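15-O-acetyltransferase (Fusarium sporotrichioides, PDB 3FOT) transfers an acetyl group to the C-15 oxygen of trichothecene precursors such as 15-deacetylcalonectrin during biosynthesis of mycotoxins including T-2 toxin. Local coordinates at residues T57-A63 / N458-S464; M268-G273 / D495-T499; F87-E91 / K227-P231. All blocks are in the same frame, centred on the assembly; numbering follows the deposited sequence.

Interaction 1 of 3, residues T57-A63 / N458-S464; sequences TSLRNIA and NVLSVES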
loop_
_atom_site.group_PDB
_atom_site.type_symbol
_atom_site.label_atom_id
_atom_site.label_comp_id
_atom_site.label_asym_id
_atom_site.label_seq_id
_atom_site.Cartn_x
_atom_site.Cartn_y
_atom_site.Cartn_z
ATOM N N THR A 57 1.536 -10.695 -7.959
ATOM C CA THR A 57 0.934 -10.632 -9.289
ATOM C C THR A 57 0.947 -12.055 -9.855
ATOM O O THR A 57 1.940 -12.760 -9.738
ATOM C CB THR A 57 1.618 -9.602 -10.241
ATOM O OG1 THR A 57 2.987 -9.966 -10.482
ATOM C CG2 THR A 57 1.564 -8.156 -9.674
ATOM N N SER A 58 -0.160 -12.501 -10.422
ATOM C CA SER A 58 -0.182 -13.783 -11.098
ATOM C C SER A 58 -0.286 -13.484 -12.579
ATOM O O SER A 58 -1.201 -12.784 -12.998
ATOM C CB SER A 58 -1.402 -14.601 -10.670
ATOM O OG SER A 58 -1.275 -15.925 -11.103
ATOM N N LEU A 59 0.642 -14.027 -13.350
ATOM C CA LEU A 59 0.716 -13.742 -14.774
ATOM C C LEU A 59 0.498 -15.050 -15.529
ATOM O O LEU A 59 0.719 -16.148 -14.991
ATOM C CB LEU A 59 2.076 -13.152 -15.144
ATOM C CG LEU A 59 2.685 -11.994 -14.332
ATOM C CD1 LEU A 59 4.033 -11.626 -14.941
ATOM C CD2 LEU A 59 1.795 -10.783 -14.301
ATOM N N ARG A 60 0.046 -14.937 -16.765
ATOM C CA ARG A 60 -0.098 -16.115 -17.617
ATOM C C ARG A 60 0.716 -15.903 -18.895
ATOM O O ARG A 60 0.675 -14.834 -19.494
ATOM C CB ARG A 60 -1.564 -16.353 -17.959
ATOM C CG ARG A 60 -1.786 -17.625 -18.749
ATOM C CD ARG A 60 -3.261 -18.059 -18.826
ATOM N NE ARG A 60 -3.956 -18.058 -17.529
ATOM C CZ ARG A 60 -3.944 -19.048 -16.633
ATOM N NH1 ARG A 60 -3.272 -20.173 -16.852
ATOM N NH2 ARG A 60 -4.630 -18.918 -15.502
ATOM N N ASN A 61 1.429 -16.939 -19.318
ATOM C CA ASN A 61 2.159 -16.906 -20.557
ATOM C C ASN A 61 1.184 -16.941 -21.740
ATOM O O ASN A 61 0.576 -17.986 -22.026
ATOM C CB ASN A 61 3.149 -18.072 -20.643
ATOM C CG ASN A 61 3.892 -18.093 -21.977
ATOM O OD1 ASN A 61 3.763 -17.159 -22.773
ATOM N ND2 ASN A 61 4.709 -19.123 -22.197
ATOM N N ILE A 62 0.996 -15.797 -22.387
ATOM C CA ILE A 62 0.113 -15.733 -23.560
ATOM C C ILE A 62 0.888 -15.383 -24.821
ATOM O O ILE A 62 0.321 -14.981 -25.843
ATOM C CB ILE A 62 -1.077 -14.768 -23.370
ATOM C CG1 ILE A 62 -0.601 -13.340 -23.039
ATOM C CG2 ILE A 62 -2.027 -15.322 -22.320
ATOM C CD1 ILE A 62 -1.654 -12.265 -23.365
ATOM N N ALA A 63 2.200 -15.542 -24.738
ATOM C CA ALA A 63 3.089 -15.132 -25.795
ATOM C C ALA A 63 2.912 -15.960 -27.081
ATOM O O ALA A 63 2.383 -17.090 -27.033
ATOM C CB ALA A 63 4.524 -15.218 -25.308
ATOM N N ASN A 458 1.451 -9.275 -27.122
ATOM C CA ASN A 458 1.278 -9.612 -25.711
ATOM C C ASN A 458 2.151 -10.804 -25.415
ATOM O O ASN A 458 2.245 -11.739 -26.232
ATOM C CB ASN A 458 -0.178 -9.967 -25.410
ATOM C CG ASN A 458 -1.081 -8.773 -25.386
ATOM O OD1 ASN A 458 -0.655 -7.650 -25.136
ATOM N ND2 ASN A 458 -2.370 -9.013 -25.645
ATOM N N VAL A 459 2.782 -10.775 -24.246
ATOM C CA VAL A 459 3.663 -11.828 -23.818
ATOM C C VAL A 459 3.161 -12.436 -22.500
ATOM O O VAL A 459 2.994 -13.651 -22.404
ATOM C CB VAL A 459 5.103 -11.307 -23.670
ATOM C CG1 VAL A 459 5.982 -12.354 -23.060
ATOM C CG2 VAL A 459 5.669 -10.878 -25.087
ATOM N N LEU A 460 2.899 -11.592 -21.506
ATOM C CA LEU A 460 2.363 -12.086 -20.225
ATOM C C LEU A 460 1.109 -11.318 -19.867
ATOM O O LEU A 460 1.093 -10.098 -19.924
ATOM C CB LEU A 460 3.412 -11.978 -19.103
ATOM C CG LEU A 460 4.585 -12.961 -19.266
ATOM C CD1 LEU A 460 5.820 -12.420 -18.514
ATOM C CD2 LEU A 460 4.221 -14.311 -18.740
ATOM N N SER A 461 0.046 -12.039 -19.538
ATOM C CA SER A 461 -1.203 -11.398 -19.121
ATOM C C SER A 461 -1.155 -11.214 -17.620
ATOM O O SER A 461 -0.802 -12.165 -16.894
ATOM C CB SER A 461 -2.392 -12.300 -19.448
ATOM O OG SER A 461 -3.587 -11.597 -19.116
ATOM N N VAL A 462 -1.459 -10.009 -17.144
ATOM C CA VAL A 462 -1.476 -9.782 -15.692
ATOM C C VAL A 462 -2.880 -10.118 -15.213
ATOM O O VAL A 462 -3.806 -9.312 -15.399
ATOM C CB VAL A 462 -1.072 -8.332 -15.294
ATOM C CG1 VAL A 462 -1.002 -8.193 -13.771
ATOM C CG2 VAL A 462 0.287 -7.933 -15.920
ATOM N N GLU A 463 -3.027 -11.295 -14.609
ATOM C CA GLU A 463 -4.372 -11.849 -14.311
ATOM C C GLU A 463 -4.936 -11.352 -13.000
ATOM O O GLU A 463 -6.122 -11.009 -12.918
ATOM C CB GLU A 463 -4.362 -13.373 -14.313
ATOM C CG GLU A 463 -3.963 -13.916 -15.666
ATOM C CD GLU A 463 -4.548 -15.269 -15.952
ATOM O OE1 GLU A 463 -4.597 -16.115 -15.034
ATOM O OE2 GLU A 463 -4.955 -15.475 -17.112
ATOM N N SER A 464 -4.080 -11.316 -11.977
ATOM C CA SER A 464 -4.558 -10.949 -10.640
ATOM C C SER A 464 -3.485 -10.171 -9.906
ATOM O O SER A 464 -2.275 -10.374 -10.115
ATOM C CB SER A 464 -4.970 -12.194 -9.838
ATOM O OG SER A 464 -3.844 -12.982 -9.542
HETATM O O HOH W 1 -3.838 -16.847 -12.506
#
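Leu-59 and Val-462 lie side by side, their branches pointing the same way, with CD2 of Leu-59 at 3.6 Å from CG2 of Val-462. They mark the dense half of an antiparallel pairing between strands 53-61 and 457-469, adjacent strands of a mixed sheet. Leu-460 extends the mostly apolar face, next to its partner Asn-61, and crosses Leu-59 at about a right angle. Ile-180 and Ile-450 of the flanking strands pack alongside, and Phe-202 of helix 191-205 lies against Val-462; Leu-59, Leu-460 and Val-462 are buried.

The other face, with Ser-58, Arg-60, Ser-461 and Ser-464, is only partly covered and is polar. Arg-60 and Ser-461 exchange two backbone N-H...O bonds, each 2.9 Å from N to O. A classic beta bulge places Glu-463 and Ser-464 together against Ser-58, whose carbonyl O accepts a bond from Glu-463 N at 2.9 Å and a weak one from Ser-464 N. The CB of Glu-463 points toward the partner strand. Arg-60 answers it: its chain starts extended, bends at chi3 (-48°), and grips the carboxylate side-on, NE to OE2 of Glu-463 at 2.8 Å and NH2 to OE1 of Glu-463 at 2.8 Å. The flat groups are 61° apart, and NE meets OE2 from above the carboxylate plane. A water donates to both Ser-58 OG and Glu-463 OE1, while Ser-58 OG also bonds to Glu-179 and Arg-60 NH1 to the carbonyl of Asp-175.

The chemistry thus divides by face: mainly hydrocarbon packing on the covered side, whereas on the more accessible side salt bridge and water supplement the backbone bonds, and the carboxylate is probably stabilised as an anion by the two nitrogens of Arg-60.

Interaction 2 of 3, residues M268-G273 / D495-T499; sequences MKFQPG and DANYT
The sulfur of Met-268 and the ring of Tyr-498 form a Met-aromatic contact at one end of a meeting between two loops, one leading into strand 277-283 and the other into helix 500-516. SD lies 3.7 Å from CE1 of Tyr-498 and approaches the ring obliquely. In Met-268, CG anti to the backbone N (chi1 180°) and an extended chi2 carry SD out to CE1. The adjoining CZ of the same ring is met obliquely by Phe-270 CB, at 3.6 Å from Tyr-498 CZ; the phenol oxygen is bonded to the carbonyl of Pro-474.

Phe-270 runs beside Asn-497, ring and amide planes being 75° apart. Asn-497 is buried and takes part in all three direct hydrogen bonds between the loops. Its backbone O accepts an almost straight bond from Gln-271 N at 3.0 Å. With CG beside the backbone N (chi1 -52°), its amide turns toward the opposing loop, where ND2 serves two carbonyls, both near the amide plane.

CB of Ala-496 packs on Gly-273, and a water donates to both Pro-272 O and Ala-496 O. The two amide bonds differ in aim: ND2 of Asn-497 meets Gln-271 O in the carbonyl plane at 2.8 Å, but reaches Gly-273 O from above that plane at 3.1 Å.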
loop_
_atom_site.group_PDB
_atom_site.type_symbol
_atom_site.label_atom_id
_atom_site.label_comp_id
_atom_site.label_asym_id
_atom_site.label_seq_id
_atom_site.Cartn_x
_atom_site.Cartn_y
_atom_site.Cartn_z
ATOM N N MET A 268 -13.940 -4.043 18.558
ATOM C CA MET A 268 -13.810 -5.482 18.398
ATOM C C MET A 268 -12.805 -6.086 19.374
ATOM O O MET A 268 -11.670 -5.636 19.477
ATOM C CB MET A 268 -13.391 -5.820 16.985
ATOM C CG MET A 268 -13.231 -7.292 16.756
ATOM S SD MET A 268 -12.957 -7.624 15.020
ATOM C CE MET A 268 -14.609 -7.257 14.346
ATOM N N LYS A 269 -13.228 -7.125 20.079
ATOM C CA LYS A 269 -12.313 -7.806 20.992
ATOM C C LYS A 269 -11.207 -8.533 20.230
ATOM O O LYS A 269 -11.447 -9.089 19.156
ATOM C CB LYS A 269 -13.083 -8.788 21.871
ATOM C CG LYS A 269 -13.933 -8.102 22.908
ATOM C CD LYS A 269 -14.706 -9.096 23.764
ATOM C CE LYS A 269 -15.763 -8.383 24.609
ATOM N NZ LYS A 269 -15.188 -7.204 25.328
ATOM N N PHE A 270 -10.004 -8.531 20.801
ATOM C CA PHE A 270 -8.882 -9.292 20.267
ATOM C C PHE A 270 -8.109 -9.938 21.403
ATOM O O PHE A 270 -8.246 -9.549 22.566
ATOM C CB PHE A 270 -7.960 -8.436 19.384
ATOM C CG PHE A 270 -7.180 -7.396 20.133
ATOM C CD1 PHE A 270 -5.951 -7.714 20.720
ATOM C CD2 PHE A 270 -7.650 -6.084 20.210
ATOM C CE1 PHE A 270 -5.223 -6.745 21.419
ATOM C CE2 PHE A 270 -6.941 -5.108 20.900
ATOM C CZ PHE A 270 -5.725 -5.433 21.509
ATOM N N GLN A 271 -7.308 -10.934 21.064
ATOM C CA GLN A 271 -6.506 -11.613 22.072
ATOM C C GLN A 271 -5.125 -10.997 22.025
ATOM O O GLN A 271 -4.578 -10.827 20.952
ATOM C CB GLN A 271 -6.475 -13.125 21.816
ATOM C CG GLN A 271 -7.900 -13.667 21.683
ATOM C CD GLN A 271 -7.985 -15.156 21.638
ATOM O OE1 GLN A 271 -8.177 -15.749 20.570
ATOM N NE2 GLN A 271 -7.864 -15.786 22.798
ATOM N N PRO A 272 -4.564 -10.626 23.194
ATOM C CA PRO A 272 -3.287 -9.930 23.193
ATOM C C PRO A 272 -2.119 -10.801 22.727
ATOM O O PRO A 272 -2.174 -12.024 22.830
ATOM C CB PRO A 272 -3.077 -9.574 24.669
ATOM C CG PRO A 272 -3.863 -10.566 25.407
ATOM C CD PRO A 272 -5.069 -10.843 24.565
ATOM N N GLY A 273 -1.070 -10.145 22.250
ATOM C CA GLY A 273 0.149 -10.821 21.839
ATOM C C GLY A 273 0.633 -10.366 20.479
ATOM O O GLY A 273 0.073 -9.441 19.885
ATOM N N ASP A 495 -1.923 -13.037 13.548
ATOM C CA ASP A 495 -2.555 -14.275 14.022
ATOM C C ASP A 495 -2.418 -14.580 15.512
ATOM O O ASP A 495 -2.959 -15.589 15.978
ATOM C CB ASP A 495 -2.220 -15.495 13.154
ATOM C CG ASP A 495 -0.794 -15.992 13.326
ATOM O OD1 ASP A 495 -0.048 -15.486 14.183
ATOM O OD2 ASP A 495 -0.409 -16.930 12.588
ATOM N N ALA A 496 -1.723 -13.710 16.242
ATOM C CA ALA A 496 -1.777 -13.734 17.700
ATOM C C ALA A 496 -3.119 -13.199 18.201
ATOM O O ALA A 496 -3.580 -13.577 19.289
ATOM C CB ALA A 496 -0.664 -12.908 18.271
ATOM N N ASN A 497 -3.734 -12.323 17.405
ATOM C CA ASN A 497 -4.851 -11.500 17.889
ATOM C C ASN A 497 -6.234 -12.006 17.479
ATOM O O ASN A 497 -7.239 -11.717 18.162
ATOM C CB ASN A 497 -4.666 -10.043 17.451
ATOM C CG ASN A 497 -3.306 -9.484 17.818
ATOM O OD1 ASN A 497 -2.648 -8.869 16.985
ATOM N ND2 ASN A 497 -2.864 -9.713 19.069
ATOM N N TYR A 498 -6.284 -12.735 16.365
ATOM C CA TYR A 498 -7.519 -13.302 15.853
ATOM C C TYR A 498 -7.282 -14.692 15.289
ATOM O O TYR A 498 -6.181 -15.030 14.873
ATOM C CB TYR A 498 -8.076 -12.437 14.711
ATOM C CG TYR A 498 -8.296 -11.016 15.107
ATOM C CD1 TYR A 498 -9.532 -10.599 15.633
ATOM C CD2 TYR A 498 -7.281 -10.080 14.962
ATOM C CE1 TYR A 498 -9.739 -9.276 15.999
ATOM C CE2 TYR A 498 -7.481 -8.750 15.326
ATOM C CZ TYR A 498 -8.705 -8.358 15.841
ATOM O OH TYR A 498 -8.903 -7.046 16.214
ATOM N N THR A 499 -8.343 -15.481 15.255
ATOM C CA THR A 499 -8.308 -16.729 14.501
ATOM C C THR A 499 -8.660 -16.436 13.044
ATOM O O THR A 499 -9.324 -15.436 12.749
ATOM C CB THR A 499 -9.292 -17.778 15.058
ATOM O OG1 THR A 499 -10.637 -17.333 14.868
ATOM C CG2 THR A 499 -9.043 -18.012 16.554
HETATM O O HOH W 2 -2.390 -14.224 21.478
#

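Interaction 3 of 3, residues F87-E91 / K227-P231; sequences FEHPE and KNLSP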
loop_
_atom_site.group_PDB
_atom_site.type_symbol
_atom_site.label_atom_id
_atom_site.label_comp_id
_atom_site.label_asym_id
_atom_site.label_seq_id
_atom_site.Cartn_x
_atom_site.Cartn_y
_atom_site.Cartn_z
ATOM N N PHE A 87 17.088 4.246 -12.739
ATOM C CA PHE A 87 17.352 5.535 -13.367
ATOM C C PHE A 87 16.147 6.469 -13.352
ATOM O O PHE A 87 16.271 7.629 -12.982
ATOM C CB PHE A 87 17.897 5.385 -14.790
ATOM C CG PHE A 87 18.504 6.644 -15.305
ATOM C CD1 PHE A 87 19.837 6.938 -15.016
ATOM C CD2 PHE A 87 17.732 7.573 -16.008
ATOM C CE1 PHE A 87 20.411 8.141 -15.463
ATOM C CE2 PHE A 87 18.304 8.787 -16.450
ATOM C CZ PHE A 87 19.644 9.043 -16.173
ATOM N N GLU A 88 14.971 5.949 -13.709
ATOM C CA GLU A 88 13.747 6.738 -13.692
ATOM C C GLU A 88 13.306 7.124 -12.277
ATOM O O GLU A 88 12.863 8.267 -12.043
ATOM C CB GLU A 88 12.615 5.947 -14.336
ATOM C CG GLU A 88 12.790 5.675 -15.834
ATOM C CD GLU A 88 11.490 5.195 -16.478
ATOM O OE1 GLU A 88 10.458 5.082 -15.774
ATOM O OE2 GLU A 88 11.480 4.979 -17.708
ATOM N N HIS A 89 13.389 6.161 -11.360
ATOM C CA HIS A 89 12.815 6.279 -10.011
ATOM C C HIS A 89 13.729 5.621 -8.976
ATOM O O HIS A 89 13.533 4.475 -8.580
ATOM C CB HIS A 89 11.385 5.728 -9.987
ATOM C CG HIS A 89 10.496 6.425 -10.966
ATOM N ND1 HIS A 89 10.226 7.773 -10.875
ATOM C CD2 HIS A 89 9.883 5.991 -12.089
ATOM C CE1 HIS A 89 9.457 8.135 -11.884
ATOM N NE2 HIS A 89 9.233 7.072 -12.635
ATOM N N PRO A 90 14.763 6.355 -8.559
ATOM C CA PRO A 90 15.776 5.766 -7.664
ATOM C C PRO A 90 15.334 5.418 -6.243
ATOM O O PRO A 90 16.154 4.897 -5.474
ATOM C CB PRO A 90 16.916 6.801 -7.638
ATOM C CG PRO A 90 16.470 7.948 -8.530
ATOM C CD PRO A 90 15.059 7.741 -8.972
ATOM N N GLU A 91 14.066 5.648 -5.900
ATOM C CA GLU A 91 13.536 5.179 -4.641
ATOM C C GLU A 91 13.775 3.680 -4.458
ATOM O O GLU A 91 13.919 3.221 -3.342
ATOM C CB GLU A 91 12.032 5.436 -4.579
ATOM C CG GLU A 91 11.687 6.891 -4.261
ATOM C CD GLU A 91 11.767 7.834 -5.434
ATOM O OE1 GLU A 91 11.939 7.407 -6.608
ATOM O OE2 GLU A 91 11.618 9.032 -5.163
ATOM N N LYS A 227 18.673 13.574 -9.692
ATOM C CA LYS A 227 17.617 14.559 -9.898
ATOM C C LYS A 227 16.230 13.924 -10.127
ATOM O O LYS A 227 15.221 14.642 -10.153
ATOM C CB LYS A 227 17.961 15.474 -11.071
ATOM C CG LYS A 227 18.083 14.742 -12.413
ATOM C CD LYS A 227 18.488 15.725 -13.529
ATOM C CE LYS A 227 18.699 14.991 -14.844
ATOM N NZ LYS A 227 20.009 14.266 -14.859
ATOM N N ASN A 228 16.200 12.597 -10.302
ATOM C CA ASN A 228 14.935 11.872 -10.537
ATOM C C ASN A 228 14.274 11.357 -9.261
ATOM O O ASN A 228 13.125 10.899 -9.296
ATOM C CB ASN A 228 15.138 10.716 -11.530
ATOM C CG ASN A 228 15.426 11.200 -12.940
ATOM O OD1 ASN A 228 15.083 12.327 -13.304
ATOM N ND2 ASN A 228 16.001 10.325 -13.760
ATOM N N LEU A 229 15.012 11.395 -8.148
ATOM C CA LEU A 229 14.399 11.181 -6.834
ATOM C C LEU A 229 13.184 12.110 -6.657
ATOM O O LEU A 229 13.200 13.270 -7.087
ATOM C CB LEU A 229 15.412 11.430 -5.725
ATOM C CG LEU A 229 16.519 10.414 -5.465
ATOM C CD1 LEU A 229 17.654 11.039 -4.641
ATOM C CD2 LEU A 229 15.984 9.148 -4.772
ATOM N N SER A 230 12.117 11.593 -6.046
ATOM C CA SER A 230 10.930 12.409 -5.784
ATOM C C SER A 230 11.404 13.559 -4.896
ATOM O O SER A 230 12.209 13.354 -3.974
ATOM C CB SER A 230 9.822 11.582 -5.085
ATOM O OG SER A 230 9.259 10.628 -5.999
ATOM N N PRO A 231 10.926 14.779 -5.178
ATOM C CA PRO A 231 11.358 15.889 -4.338
ATOM C C PRO A 231 10.768 15.797 -2.925
ATOM O O PRO A 231 9.839 14.990 -2.705
ATOM C CB PRO A 231 10.853 17.115 -5.107
ATOM C CG PRO A 231 9.679 16.627 -5.885
ATOM C CD PRO A 231 10.017 15.208 -6.256
HETATM O O HOH W 3 11.207 9.079 -8.546
HETATM O O HOH W 4 12.240 10.553 -2.987
#
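Asn-228 points its side chain into the C-terminal end of helix 71-88, at Phe-87 and Glu-88. Its CB sits 3.4 Å from Glu-88 O and is close to Phe-87 O as well. CG, lying beside the backbone N (chi1 -69°), is slightly farther from both, 3.7 Å from Phe-87 O, and turns the amide so that ND2 closes on that oxygen. At the tip, ND2 donates to Phe-87 O at 2.8 Å, in a fairly straight bond (163° at the hydrogen) that runs close to the amide plane but is tilted from the carbonyl plane. ND2 also lies 3.9 Å from CE2 of Phe-87, with the ring and amide planes nearly perpendicular. The side chain thus supplies a donor to a carbonyl in the last turn of the helix.

The next step along is apolar: Pro-90 CB touches Leu-229 CD2 at 3.8 Å. Beyond it, Glu-91, folded at chi2 (80°), brings OE2 to Ser-230, taking the backbone N on its syn lone pair at 2.8 Å and OG from above the carboxylate plane at 3.0 Å. A water bound to His-89 ND1 donates to Glu-91 OE1 and Asn-228 O.

Tyr-354 stacks on His-89 while its backbone N bonds to Ser-230 OG. Tyr-108 of strand 105-109 packs on both Pro-90 and Leu-229, and Glu-88 forms a salt bridge to Arg-203 of helix 191-205.

Along the chain the six segments run 57-63, 87-91, 227-231, 268-273, 458-464 and 495-499. Interaction 1 therefore encloses interaction 3 in sequence, and its segments alternate with those of interaction 2. None touches another: the centre of interaction 1 lies about 28 Å from that of interaction 3 and about 37 Å from that of interaction 2. Interaction 1 sits in the six-strand mixed sheet, where late strand 457-469 pairs with early strand 53-61; interaction 3 lies at the end of helix 71-88, the next element after that early strand. Interaction 2 borders the four-strand sheet containing 277-283 and 486-494. Such chain crossing is consistent with the two-domain BAHD architecture, in which late sequence contributes to the N-terminal domain.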